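Local coordinates for TPR repeat-containing protein (Cytophaga hutchinsonii, PDB 3U4T) that is of unknown function but carries tetratricopeptide repeats, and so probably offers a curved helical surface for binding other proteins, at residues A[83-88]-A[92-97]; A[246-251]-A[256-261]; A[21-26]-A[44-49]; A[62-65]-A[71-74]. The protein carries 1 engineered substitution. All coordinates share one frame; numbering follows the deposited sequence.

Contact 1. Residues A[83-88]-A[92-97]; sequences ILMKKG and LAIQQY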
# COMPACT_ATOMS: atom_id res chain seq x y z
N ILE A 83 -0.48 -2.93 -16.48
CA ILE A 83 -1.08 -3.99 -17.28
C ILE A 83 -0.15 -5.18 -17.43
O ILE A 83 -0.60 -6.32 -17.41
CB ILE A 83 -1.51 -3.48 -18.67
CG1 ILE A 83 -2.64 -2.47 -18.51
CG2 ILE A 83 -2.00 -4.63 -19.52
CD1 ILE A 83 -2.95 -1.71 -19.77
N LEU A 84 1.15 -4.92 -17.59
CA LEU A 84 2.13 -6.00 -17.74
C LEU A 84 2.29 -6.73 -16.41
O LEU A 84 2.36 -7.96 -16.36
CB LEU A 84 3.49 -5.45 -18.20
CG LEU A 84 3.55 -5.00 -19.67
CD1 LEU A 84 4.79 -4.18 -19.92
CD2 LEU A 84 3.51 -6.23 -20.59
N MSE A 85 2.34 -5.98 -15.32
CA MSE A 85 2.48 -6.65 -14.03
C MSE A 85 1.32 -7.63 -13.85
O MSE A 85 1.53 -8.76 -13.42
CB MSE A 85 2.52 -5.63 -12.89
CG MSE A 85 2.95 -6.22 -11.56
SE MSE A 85 4.75 -6.91 -11.57
CE MSE A 85 5.67 -5.22 -11.19
N LYS A 86 0.11 -7.23 -14.20
CA LYS A 86 -1.04 -8.14 -14.06
C LYS A 86 -0.93 -9.38 -14.94
O LYS A 86 -1.47 -10.43 -14.62
CB LYS A 86 -2.36 -7.42 -14.39
CG LYS A 86 -2.87 -6.48 -13.30
CD LYS A 86 -3.17 -7.23 -12.03
CE LYS A 86 -3.86 -6.35 -11.00
NZ LYS A 86 -2.98 -5.26 -10.51
N LYS A 87 -0.22 -9.25 -16.07
CA LYS A 87 -0.05 -10.37 -17.00
C LYS A 87 1.19 -11.20 -16.69
O LYS A 87 1.56 -12.11 -17.44
CB LYS A 87 0.01 -9.83 -18.43
CG LYS A 87 -1.33 -9.30 -18.91
CD LYS A 87 -2.06 -10.38 -19.70
CE LYS A 87 -2.15 -11.68 -18.93
NZ LYS A 87 -2.50 -12.80 -19.83
N GLY A 88 1.83 -10.87 -15.58
CA GLY A 88 3.00 -11.61 -15.14
C GLY A 88 4.30 -11.25 -15.79
O GLY A 88 5.28 -11.95 -15.61
N LEU A 92 9.25 -6.38 -17.79
CA LEU A 92 8.73 -5.41 -18.74
C LEU A 92 7.95 -4.33 -17.99
O LEU A 92 8.09 -3.14 -18.26
CB LEU A 92 7.83 -6.13 -19.74
CG LEU A 92 7.97 -5.84 -21.23
CD1 LEU A 92 9.38 -5.39 -21.60
CD2 LEU A 92 7.59 -7.13 -21.95
N ALA A 93 7.14 -4.75 -17.03
CA ALA A 93 6.39 -3.78 -16.26
C ALA A 93 7.33 -2.84 -15.48
O ALA A 93 7.08 -1.64 -15.40
CB ALA A 93 5.43 -4.48 -15.29
N ILE A 94 8.41 -3.39 -14.93
CA ILE A 94 9.36 -2.57 -14.18
C ILE A 94 9.98 -1.51 -15.10
O ILE A 94 10.17 -0.36 -14.71
CB ILE A 94 10.51 -3.40 -13.56
CG1 ILE A 94 9.96 -4.37 -12.50
CG2 ILE A 94 11.54 -2.46 -12.91
CD1 ILE A 94 9.30 -3.71 -11.32
N GLN A 95 10.29 -1.90 -16.34
CA GLN A 95 10.88 -0.94 -17.27
C GLN A 95 9.90 0.17 -17.58
O GLN A 95 10.28 1.34 -17.64
CB GLN A 95 11.30 -1.65 -18.56
CG GLN A 95 12.62 -2.41 -18.45
CD GLN A 95 13.22 -2.70 -19.82
OE1 GLN A 95 12.83 -3.66 -20.48
NE2 GLN A 95 14.14 -1.85 -20.26
N GLN A 96 8.64 -0.19 -17.76
CA GLN A 96 7.60 0.79 -18.05
C GLN A 96 7.41 1.75 -16.89
O GLN A 96 7.11 2.92 -17.09
CB GLN A 96 6.27 0.08 -18.35
CG GLN A 96 6.33 -0.85 -19.54
CD GLN A 96 7.07 -0.24 -20.69
OE1 GLN A 96 6.74 0.86 -21.14
NE2 GLN A 96 8.08 -0.94 -21.18
N TYR A 97 7.60 1.26 -15.67
CA TYR A 97 7.47 2.13 -14.50
C TYR A 97 8.63 3.10 -14.52
O TYR A 97 8.47 4.27 -14.18
CB TYR A 97 7.51 1.35 -13.17
CG TYR A 97 6.30 0.50 -12.89
CD1 TYR A 97 5.03 0.89 -13.33
CD2 TYR A 97 6.41 -0.69 -12.17
CE1 TYR A 97 3.89 0.11 -13.05
CE2 TYR A 97 5.28 -1.47 -11.88
CZ TYR A 97 4.03 -1.06 -12.33
OH TYR A 97 2.91 -1.82 -12.05
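Leu84 and Met85 straddle Ala93, one on each flank of its methyl. Ala93 CB sits 3.6 Å from Leu84 CB and 3.4 Å from the backbone N of Met85. The small side chain probably helps the two helices come very near, with Leu84 CA and Ala93 CA 5.0 Å apart. The Leu84 side chain crosses those of Leu92 and Gln96 obliquely. Its CD1 touches Leu92 CB at 3.6 Å and Gln96 CG at 3.7 Å. Met85, a selenomethionine in the crystal, has CG anti to the backbone N (chi1 -168°), and its chain then bends at both following torsions. The bends bring CE to the edge of the Tyr97 ring, near the ring plane, at 3.8 Å from CE2. The two side chains meet at about a right angle. The same CE lies 3.9 Å from Ile94 CD1. Tyr117 of helix 109-120 touches both Met85 and Ile94. Just beyond, Gly88 is the C-prime residue of a Schellman motif that ends helix 74-86 and turns the chain into helix 90-103. No hydrogen bond joins the two segments, so the hairpin is held here by apolar fit, and the small Ala93 probably allows the close spacing.

Contact 2. Residues A[246-251]-A[256-261]; sequences NILALD and KAIDGL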
# COMPACT_ATOMS: atom_id res chain seq x y z
N ASN A 246 -10.01 -7.94 27.92
CA ASN A 246 -10.34 -7.07 26.79
C ASN A 246 -10.37 -7.83 25.48
O ASN A 246 -11.11 -7.47 24.56
CB ASN A 246 -9.34 -5.94 26.68
CG ASN A 246 -9.27 -5.13 27.93
OD1 ASN A 246 -10.27 -4.99 28.63
ND2 ASN A 246 -8.09 -4.60 28.24
N ILE A 247 -9.57 -8.89 25.39
CA ILE A 247 -9.52 -9.69 24.17
C ILE A 247 -10.78 -10.54 23.98
O ILE A 247 -11.33 -10.59 22.88
CB ILE A 247 -8.29 -10.59 24.16
CG1 ILE A 247 -7.04 -9.71 24.17
CG2 ILE A 247 -8.30 -11.51 22.93
CD1 ILE A 247 -5.76 -10.47 24.37
N LEU A 248 -11.22 -11.21 25.05
CA LEU A 248 -12.43 -12.04 24.99
C LEU A 248 -13.63 -11.15 24.67
O LEU A 248 -14.50 -11.54 23.89
CB LEU A 248 -12.65 -12.76 26.32
CG LEU A 248 -11.59 -13.81 26.69
CD1 LEU A 248 -11.86 -14.41 28.07
CD2 LEU A 248 -11.63 -14.89 25.64
N ALA A 249 -13.67 -9.97 25.28
CA ALA A 249 -14.75 -9.01 25.05
C ALA A 249 -14.84 -8.73 23.54
O ALA A 249 -15.91 -8.39 23.03
CB ALA A 249 -14.47 -7.70 25.83
N LEU A 250 -13.71 -8.87 22.85
CA LEU A 250 -13.63 -8.64 21.40
C LEU A 250 -13.76 -9.96 20.64
O LEU A 250 -14.20 -9.99 19.49
CB LEU A 250 -12.29 -8.00 21.04
CG LEU A 250 -12.02 -6.52 21.32
CD1 LEU A 250 -10.53 -6.28 21.43
CD2 LEU A 250 -12.62 -5.69 20.21
N ASP A 251 -13.34 -11.04 21.29
CA ASP A 251 -13.36 -12.37 20.71
C ASP A 251 -13.51 -13.39 21.85
O ASP A 251 -12.53 -13.82 22.46
CB ASP A 251 -12.05 -12.60 19.96
CG ASP A 251 -11.96 -13.99 19.36
OD1 ASP A 251 -13.01 -14.64 19.22
OD2 ASP A 251 -10.84 -14.41 19.02
N LYS A 256 -5.79 -18.07 23.28
CA LYS A 256 -4.67 -17.55 24.07
C LYS A 256 -5.16 -16.88 25.35
O LYS A 256 -4.62 -17.10 26.43
CB LYS A 256 -3.86 -16.52 23.27
CG LYS A 256 -2.96 -17.05 22.17
CD LYS A 256 -3.69 -17.21 20.84
CE LYS A 256 -4.64 -18.41 20.83
NZ LYS A 256 -6.06 -18.02 20.56
N ALA A 257 -6.19 -16.04 25.21
CA ALA A 257 -6.74 -15.33 26.36
C ALA A 257 -7.49 -16.25 27.32
O ALA A 257 -7.54 -16.01 28.53
CB ALA A 257 -7.67 -14.22 25.89
N ILE A 258 -8.07 -17.32 26.78
CA ILE A 258 -8.80 -18.26 27.61
C ILE A 258 -7.83 -18.99 28.52
O ILE A 258 -8.03 -19.07 29.74
CB ILE A 258 -9.57 -19.26 26.74
CG1 ILE A 258 -10.76 -18.57 26.08
CG2 ILE A 258 -10.05 -20.43 27.58
CD1 ILE A 258 -11.45 -19.42 25.02
N ASP A 259 -6.76 -19.52 27.93
CA ASP A 259 -5.74 -20.27 28.65
C ASP A 259 -4.87 -19.41 29.57
O ASP A 259 -4.25 -19.91 30.51
CB ASP A 259 -4.87 -21.02 27.65
CG ASP A 259 -5.68 -21.92 26.74
OD1 ASP A 259 -6.41 -22.79 27.25
OD2 ASP A 259 -5.58 -21.75 25.50
N GLY A 260 -4.82 -18.11 29.28
CA GLY A 260 -4.03 -17.22 30.10
C GLY A 260 -4.79 -16.88 31.37
O GLY A 260 -4.22 -16.35 32.33
N LEU A 261 -6.09 -17.19 31.38
CA LEU A 261 -6.95 -16.92 32.53
C LEU A 261 -7.18 -18.12 33.46
O LEU A 261 -7.41 -17.93 34.66
CB LEU A 261 -8.30 -16.39 32.07
CG LEU A 261 -8.35 -14.95 31.59
CD1 LEU A 261 -9.74 -14.66 31.03
CD2 LEU A 261 -8.00 -14.00 32.74
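Leu248 meets Ala257, Ile258 and Leu261 with no ring, amide or carboxylate in the contact, so no face or edge is used between the two segments. The flat group that borders it belongs to Trp244, one turn earlier on helix 237-250, whose side chain touches Ala257 and Leu261. The motif is an antiparallel helix-turn-helix hairpin, consistent with the helical pairs of a tetratricopeptide-repeat protein. It joins helix 237-250 to helix 255-261, the last helix modelled. The axes of the two short segments run at 139° and approach to 9.6 Å. Ile247 and Leu248 both turn toward Ala257, whose methyl touches both. Ile247 CG2 is 4.1 Å from Ala257 CB. Leu248 CD2 is 4.0 Å from the same methyl. CD2 also rests 3.8 Å from Ile258 CG1, and those two side chains cross at about a right angle. Leu248 CG lies beside the backbone N (chi1 -66°), which points the branch at helix 255-261; there the two methyls meet different partners. Were a serine to replace Leu248, Ile258 CG1 and Leu261 CD1 would probably lose their contact with its methyls, and a gap would open beside Ala257. Ile247 also packs on Ile221, Asn224 and Glu225 of helix 217-233, tying the hairpin to the helix before it. Asp251, in the turn, bonds through OD1 to Thr253 OG1. Leu261 lies farther along the last helix, and its CD1 meets Leu248 CD1 tip to tip at 3.6 Å.

Contact 3. Residues A[21-26]-A[44-49]; sequences EAIEVF and AVCYYE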
# COMPACT_ATOMS: atom_id res chain seq x y z
N GLU A 21 -19.15 1.42 -20.41
CA GLU A 21 -19.88 2.31 -21.30
C GLU A 21 -18.93 2.99 -22.25
O GLU A 21 -19.17 3.06 -23.45
CB GLU A 21 -20.62 3.39 -20.53
CG GLU A 21 -21.89 2.95 -19.85
CD GLU A 21 -21.62 2.17 -18.60
OE1 GLU A 21 -20.80 2.65 -17.78
OE2 GLU A 21 -22.23 1.10 -18.42
N ALA A 22 -17.84 3.51 -21.71
CA ALA A 22 -16.85 4.18 -22.53
C ALA A 22 -16.35 3.16 -23.54
O ALA A 22 -16.05 3.49 -24.69
CB ALA A 22 -15.69 4.67 -21.66
N ILE A 23 -16.29 1.90 -23.12
CA ILE A 23 -15.84 0.82 -23.98
C ILE A 23 -16.77 0.59 -25.17
O ILE A 23 -16.31 0.35 -26.29
CB ILE A 23 -15.70 -0.49 -23.17
CG1 ILE A 23 -14.55 -0.33 -22.18
CG2 ILE A 23 -15.46 -1.68 -24.10
CD1 ILE A 23 -14.41 -1.45 -21.20
N GLU A 24 -18.08 0.68 -24.94
CA GLU A 24 -19.06 0.48 -25.99
C GLU A 24 -18.85 1.48 -27.14
O GLU A 24 -18.82 1.09 -28.31
CB GLU A 24 -20.47 0.62 -25.42
CG GLU A 24 -20.75 -0.27 -24.22
CD GLU A 24 -20.57 -1.75 -24.52
OE1 GLU A 24 -21.35 -2.30 -25.32
OE2 GLU A 24 -19.64 -2.36 -23.95
N VAL A 25 -18.71 2.76 -26.80
CA VAL A 25 -18.52 3.80 -27.81
C VAL A 25 -17.15 3.72 -28.49
O VAL A 25 -17.03 3.95 -29.70
CB VAL A 25 -18.75 5.23 -27.20
CG1 VAL A 25 -18.36 5.25 -25.74
CG2 VAL A 25 -17.97 6.29 -27.97
N PHE A 26 -16.11 3.40 -27.72
CA PHE A 26 -14.78 3.29 -28.30
C PHE A 26 -14.79 2.16 -29.33
O PHE A 26 -14.16 2.28 -30.38
CB PHE A 26 -13.73 2.99 -27.21
CG PHE A 26 -13.32 4.20 -26.39
CD1 PHE A 26 -12.99 5.40 -27.01
CD2 PHE A 26 -13.23 4.12 -25.00
CE1 PHE A 26 -12.57 6.49 -26.26
CE2 PHE A 26 -12.82 5.21 -24.25
CZ PHE A 26 -12.48 6.39 -24.88
N ALA A 44 -7.86 0.93 -22.96
CA ALA A 44 -6.94 0.04 -22.27
C ALA A 44 -7.15 0.18 -20.76
O ALA A 44 -7.29 -0.82 -20.05
CB ALA A 44 -5.50 0.38 -22.63
N VAL A 45 -7.18 1.41 -20.27
CA VAL A 45 -7.40 1.67 -18.85
C VAL A 45 -8.78 1.16 -18.43
O VAL A 45 -8.92 0.54 -17.38
CB VAL A 45 -7.32 3.17 -18.52
CG1 VAL A 45 -7.78 3.40 -17.09
CG2 VAL A 45 -5.90 3.66 -18.70
N CYS A 46 -9.81 1.42 -19.24
CA CYS A 46 -11.13 0.94 -18.89
C CYS A 46 -11.04 -0.58 -18.65
O CYS A 46 -11.35 -1.06 -17.55
CB CYS A 46 -12.14 1.27 -20.01
SG CYS A 46 -12.50 3.07 -20.19
N TYR A 47 -10.58 -1.32 -19.65
CA TYR A 47 -10.44 -2.77 -19.51
C TYR A 47 -9.62 -3.15 -18.27
O TYR A 47 -9.96 -4.10 -17.56
CB TYR A 47 -9.79 -3.36 -20.77
CG TYR A 47 -10.75 -3.57 -21.94
CD1 TYR A 47 -11.91 -4.31 -21.78
CD2 TYR A 47 -10.46 -3.04 -23.20
CE1 TYR A 47 -12.78 -4.53 -22.85
CE2 TYR A 47 -11.32 -3.26 -24.28
CZ TYR A 47 -12.47 -4.00 -24.09
OH TYR A 47 -13.33 -4.23 -25.15
N TYR A 48 -8.55 -2.41 -18.02
CA TYR A 48 -7.70 -2.67 -16.86
C TYR A 48 -8.46 -2.53 -15.53
O TYR A 48 -8.26 -3.32 -14.61
CB TYR A 48 -6.51 -1.70 -16.86
CG TYR A 48 -5.71 -1.73 -15.58
CD1 TYR A 48 -4.74 -2.70 -15.36
CD2 TYR A 48 -5.96 -0.79 -14.57
CE1 TYR A 48 -4.02 -2.74 -14.17
CE2 TYR A 48 -5.25 -0.82 -13.37
CZ TYR A 48 -4.29 -1.80 -13.18
OH TYR A 48 -3.60 -1.84 -11.98
N GLU A 49 -9.32 -1.51 -15.42
CA GLU A 49 -10.09 -1.30 -14.19
C GLU A 49 -11.17 -2.38 -14.06
O GLU A 49 -11.62 -2.68 -12.96
CB GLU A 49 -10.71 0.10 -14.18
CG GLU A 49 -9.71 1.26 -14.20
CD GLU A 49 -8.89 1.39 -12.93
OE1 GLU A 49 -9.27 0.79 -11.91
OE2 GLU A 49 -7.86 2.10 -12.95
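Ile23 reaches Tyr47 and Cys46 because its CG1 lies beside the backbone N (chi1 -67°) and the chain then runs out straight to CD1. CG2 is left on the carbonyl side, facing the far end of the tyrosine. Tyr47 also has its CG beside the backbone N, and its ring end comes near helix 19-31. CD1 of Ile23 lies over one face of that ring, 4.1 Å from the centroid of Tyr47 and 22° off the normal, in a CH-pi contact. CG2 of Ile23 touches Tyr47 OH at 3.5 Å. CG1 of Ile23 rests on Cys46 CB at 3.6 Å. Beside it, Cys46 SG meets Ala22 CB at 3.9 Å. No hydrogen bond joins the two segments. If Ile23 were a glycine, the ring face would probably lose its methyl cover, with a gap opened against Cys46 and Tyr47 freer to turn. Leu55, Ala56 and Asp59 of helix 53-64 also touch Tyr47, so the ring lies among three helices. Phe14 of helix 6-14 packs on Cys46. The segment axes approach to 9.6 Å, with their directions 142° apart. Antiparallel packing of successive helices is the usual build of a tetratricopeptide repeat array, and both segments fall within such a repeat region.

Contact 4. Residues A[62-65]-A[71-74]; sequences TYFS and KAKS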
# COMPACT_ATOMS: atom_id res chain seq x y z
N THR A 62 -1.78 -1.41 -28.96
CA THR A 62 -2.28 -0.85 -30.20
C THR A 62 -2.00 0.64 -30.05
O THR A 62 -1.53 1.30 -30.97
CB THR A 62 -3.79 -1.10 -30.34
OG1 THR A 62 -4.02 -2.49 -30.61
CG2 THR A 62 -4.37 -0.27 -31.48
N TYR A 63 -2.29 1.17 -28.87
CA TYR A 63 -2.03 2.57 -28.60
C TYR A 63 -0.57 2.95 -28.96
O TYR A 63 -0.35 3.86 -29.76
CB TYR A 63 -2.27 2.87 -27.13
CG TYR A 63 -1.85 4.26 -26.72
CD1 TYR A 63 -2.56 5.38 -27.16
CD2 TYR A 63 -0.77 4.46 -25.86
CE1 TYR A 63 -2.21 6.66 -26.75
CE2 TYR A 63 -0.41 5.74 -25.45
CZ TYR A 63 -1.14 6.83 -25.90
OH TYR A 63 -0.79 8.09 -25.51
N PHE A 64 0.40 2.24 -28.38
CA PHE A 64 1.82 2.54 -28.63
C PHE A 64 2.34 2.28 -30.05
O PHE A 64 3.43 2.72 -30.41
CB PHE A 64 2.71 1.81 -27.62
CG PHE A 64 2.79 2.50 -26.30
CD1 PHE A 64 3.26 3.80 -26.21
CD2 PHE A 64 2.33 1.87 -25.14
CE1 PHE A 64 3.29 4.48 -24.97
CE2 PHE A 64 2.35 2.54 -23.90
CZ PHE A 64 2.83 3.84 -23.82
N SER A 65 1.56 1.56 -30.85
CA SER A 65 1.97 1.29 -32.22
C SER A 65 1.35 2.37 -33.11
O SER A 65 1.56 2.37 -34.32
CB SER A 65 1.45 -0.08 -32.64
OG SER A 65 0.04 -0.03 -32.76
N LYS A 71 4.09 12.75 -28.07
CA LYS A 71 2.79 12.99 -27.44
C LYS A 71 2.56 12.07 -26.25
O LYS A 71 1.91 12.48 -25.28
CB LYS A 71 1.66 12.79 -28.44
CG LYS A 71 1.76 13.65 -29.69
CD LYS A 71 1.69 15.14 -29.40
CE LYS A 71 1.87 15.91 -30.70
NZ LYS A 71 1.02 15.31 -31.77
N ALA A 72 3.07 10.85 -26.31
CA ALA A 72 2.90 9.89 -25.22
C ALA A 72 3.13 10.55 -23.86
O ALA A 72 4.01 11.39 -23.71
CB ALA A 72 3.86 8.74 -25.39
N LYS A 73 2.34 10.16 -22.87
CA LYS A 73 2.48 10.76 -21.55
C LYS A 73 3.02 9.79 -20.50
O LYS A 73 3.11 8.59 -20.73
CB LYS A 73 1.13 11.30 -21.07
CG LYS A 73 0.54 12.37 -21.95
CD LYS A 73 1.16 13.72 -21.67
CE LYS A 73 0.12 14.82 -21.80
NZ LYS A 73 0.31 15.88 -20.77
N SER A 74 3.35 10.33 -19.35
CA SER A 74 3.86 9.54 -18.25
C SER A 74 2.84 8.48 -17.85
O SER A 74 3.17 7.34 -17.56
CB SER A 74 4.14 10.46 -17.07
OG SER A 74 4.49 9.71 -15.93
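Phe64, on helix 53-64, faces Ala72 in the loop leading to helix 74-86, with Phe64 CA and Ala72 CA 8.2 Å apart. The backbones are well separated, so two aromatic side chains span the gap. The Phe64 ring presents its edge to Ala72, and CB of Ala72 lies near the ring plane, 4.3 Å from Phe64 CE1. Tyr63 has CG anti to the backbone N (chi1 173°), which carries its hydroxyl out to the loop. There Tyr63 OH comes 4.1 Å from Ala72 CA. The two rings also lean on each other, since CD2 of Tyr63 stands 3.9 Å above the centre of the Phe64 ring. This is the loop joining two successive helices, as in a tetratricopeptide-repeat protein. The second helix starts with Lys73 at the N-cap, and Lys73 N bonds to Asp76 OD2. Tyr63 OH makes a weak hydrogen bond to the same carboxylate oxygen. Phe77 and Tyr80 of helix 74-86 meet the Phe64 ring as well, with their planes inclined to it. Nearby, Ser65 OG donates to Thr62 O at 2.7 Å. Ser65 N reaches Thr62 O at 3.1 Å from the same face of the carbonyl plane, and the hydroxyl is tilted 25° from that plane.

Contacts 3 and 4 are buried, while contacts 1 and 2 are partly buried. None has a hydrogen bond across its segments. Contacts 1, 2 and 3 each join consecutive helices; contact 4 alone sets a helix against a loop. Contact 2 is wholly aliphatic; contact 1 adds a ring edge, contact 3 a ring face and contact 4 a ring edge against an alanine. Contacts 1, 3 and 4 lie near one another. Contacts 1 and 3 touch, through Tyr48 on Ile83 and Lys86, and contact 4 touches neither. Helix 53-64, which supplies residues 62-65, also touches residues of contacts 1 and 3. Contact 2 lies across the chain's centre, its own centre 45 Å from that of contact 1.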